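Local structure of glycoside hydrolase 15-related protein (Kribbella flavida, 5Z3E) at residues A42-A47 against W383-Y388. The protein hydrolyses the alpha-1,6-glucosidic linkage of isomaltose from its non-reducing end, releasing beta-D-glucose and D-glucose in the intracellular breakdown of a starch-derived cyclic tetrasaccharide. The protein carries 1 engineered substitution. Sequence-based numbering, arbitrary orientation.
Sequences ARHSHA and WSHGMY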
loop_
_atom_site.group_PDB
_atom_site.type_symbol
_atom_site.label_atom_id
_atom_site.label_comp_id
_atom_site.label_asym_id
_atom_site.label_seq_id
_atom_site.Cartn_x
_atom_site.Cartn_y
_atom_site.Cartn_z
ATOM N N ALA A 42 10.119 3.035 16.971
ATOM C CA ALA A 42 10.411 3.788 15.748
ATOM C C ALA A 42 11.862 3.582 15.332
ATOM O O ALA A 42 12.149 3.335 14.156
ATOM C CB ALA A 42 10.084 5.259 15.925
ATOM N N ARG A 43 12.797 3.709 16.269
ATOM C CA ARG A 43 14.209 3.505 15.960
ATOM C C ARG A 43 14.419 2.102 15.430
ATOM O O ARG A 43 15.096 1.894 14.426
ATOM C CB ARG A 43 15.054 3.752 17.249
ATOM C CG ARG A 43 16.480 3.684 17.011
ATOM C CD ARG A 43 17.235 3.260 18.281
ATOM N NE ARG A 43 16.879 1.898 18.720
ATOM C CZ ARG A 43 17.170 0.765 18.058
ATOM N NH1 ARG A 43 17.904 0.766 16.963
ATOM N NH2 ARG A 43 16.740 -0.393 18.534
ATOM N N HIS A 44 13.844 1.101 16.101
ATOM C CA HIS A 44 13.975 -0.265 15.658
ATOM C C HIS A 44 13.358 -0.469 14.281
ATOM O O HIS A 44 13.899 -1.221 13.473
ATOM C CB HIS A 44 13.339 -1.232 16.669
ATOM C CG HIS A 44 13.340 -2.648 16.221
ATOM N ND1 HIS A 44 14.497 -3.413 16.153
ATOM C CD2 HIS A 44 12.348 -3.429 15.733
ATOM C CE1 HIS A 44 14.201 -4.599 15.664
ATOM N NE2 HIS A 44 12.910 -4.643 15.411
ATOM N N SER A 45 12.231 0.184 14.012
ATOM C CA SER A 45 11.594 0.065 12.711
ATOM C C SER A 45 12.519 0.544 11.604
ATOM O O SER A 45 12.646 -0.099 10.557
ATOM C CB SER A 45 10.290 0.851 12.684
ATOM O OG SER A 45 9.282 0.239 13.490
ATOM N N HIS A 46 13.131 1.707 11.786
ATOM C CA HIS A 46 14.099 2.177 10.815
ATOM C C HIS A 46 15.243 1.193 10.657
ATOM O O HIS A 46 15.681 0.886 9.536
ATOM C CB HIS A 46 14.619 3.548 11.214
ATOM C CG HIS A 46 15.807 3.965 10.407
ATOM N ND1 HIS A 46 17.082 3.831 10.853
ATOM C CD2 HIS A 46 15.904 4.484 9.158
ATOM C CE1 HIS A 46 17.911 4.232 9.905
ATOM N NE2 HIS A 46 17.226 4.648 8.872
ATOM N N ALA A 47 15.762 0.662 11.770
ATOM C CA ALA A 47 16.890 -0.238 11.721
ATOM C C ALA A 47 16.561 -1.529 11.003
ATOM O O ALA A 47 17.363 -2.005 10.199
ATOM C CB ALA A 47 17.407 -0.521 13.138
ATOM N N TRP A 383 6.464 -3.858 5.765
ATOM C CA TRP A 383 5.334 -2.952 5.608
ATOM C C TRP A 383 4.711 -2.603 6.971
ATOM O O TRP A 383 4.305 -1.472 7.206
ATOM C CB TRP A 383 4.338 -3.578 4.633
ATOM C CG TRP A 383 3.180 -2.711 4.195
ATOM C CD1 TRP A 383 2.967 -1.397 4.457
ATOM C CD2 TRP A 383 2.059 -3.162 3.416
ATOM N NE1 TRP A 383 1.768 -1.001 3.899
ATOM C CE2 TRP A 383 1.190 -2.068 3.252
ATOM C CE3 TRP A 383 1.687 -4.395 2.867
ATOM C CZ2 TRP A 383 -0.022 -2.171 2.595
ATOM C CZ3 TRP A 383 0.458 -4.491 2.229
ATOM C CH2 TRP A 383 -0.378 -3.394 2.115
ATOM N N SER A 384 4.666 -3.557 7.901
ATOM C CA SER A 384 4.189 -3.229 9.251
ATOM C C SER A 384 5.016 -2.108 9.872
ATOM O O SER A 384 4.468 -1.171 10.455
ATOM C CB SER A 384 4.240 -4.446 10.169
ATOM O OG SER A 384 3.284 -5.399 9.802
ATOM N N HIS A 385 6.332 -2.238 9.777
ATOM C CA HIS A 385 7.231 -1.223 10.277
ATOM C C HIS A 385 7.118 0.103 9.544
ATOM O O HIS A 385 7.174 1.168 10.155
ATOM C CB HIS A 385 8.667 -1.754 10.281
ATOM C CG HIS A 385 8.891 -2.809 11.327
ATOM N ND1 HIS A 385 9.087 -2.478 12.655
ATOM C CD2 HIS A 385 8.882 -4.162 11.276
ATOM C CE1 HIS A 385 9.201 -3.582 13.355
ATOM N NE2 HIS A 385 9.082 -4.635 12.556
ATOM N N GLY A 386 6.966 0.037 8.215
ATOM C CA GLY A 386 6.779 1.266 7.471
ATOM C C GLY A 386 5.539 2.018 7.891
ATOM O O GLY A 386 5.568 3.239 8.046
ATOM N N MET A 387 4.443 1.291 8.059
ATOM C CA MET A 387 3.200 1.917 8.475
ATOM C C MET A 387 3.272 2.462 9.897
ATOM O O MET A 387 2.701 3.511 10.200
ATOM C CB MET A 387 2.018 0.958 8.368
ATOM C CG MET A 387 1.687 0.475 7.032
ATOM S SD MET A 387 1.287 1.821 5.819
ATOM C CE MET A 387 -0.239 2.378 6.444
ATOM N N TYR A 388 3.969 1.749 10.782
ATOM C CA TYR A 388 4.196 2.262 12.130
ATOM C C TYR A 388 4.910 3.617 12.067
ATOM O O TYR A 388 4.508 4.582 12.743
ATOM C CB TYR A 388 5.019 1.267 12.954
ATOM C CG TYR A 388 5.313 1.818 14.324
ATOM C CD1 TYR A 388 4.375 1.739 15.324
ATOM C CD2 TYR A 388 6.512 2.475 14.583
ATOM C CE1 TYR A 388 4.625 2.302 16.563
ATOM C CE2 TYR A 388 6.762 3.049 15.794
ATOM C CZ TYR A 388 5.850 2.942 16.799
ATOM O OH TYR A 388 6.062 3.526 18.033
#
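Ser45 and His385 meet because each turns its side chain away from its own carbonyl carbon, chi1 -70° in both, which sets the hydroxyl against the imidazole edge. His385 ND1 donates to Ser45 OG at 2.8 Å, with the oxygen lying within 2° of the ring plane. Since Ser45 OG is also hydrogen-bonded to Leu41 O one turn earlier, the hydroxyl bridges its own helix and the neighbouring one. Farther along, Tyr388 has CG anti to its backbone N and lays its ring beside Ala42, whose CB sits 4.0 Å from Tyr388 CE2, at the ring edge; the phenol OH bonds to Leu38 O. On the other flank His44 CD2 comes within 3.9 Å of His385 CE1, the two rings inclined at 72°, while His44 NE2 is taken by Asp352. The axes of segments 42-47 and 383-388 approach to 9.2 Å, joining the first and last helices of the modelled chain in the (alpha/alpha)6 barrel of family 15. A leucine at His385 would probably leave Ser45 OG without its cross-helix donor, its bond to Leu41 O alone remaining. With ND1 donating and a carbonyl as second partner, the serine hydroxyl serves as both acceptor and donor, which fixes its rotation and holds the imidazole edge-on in this buried contact.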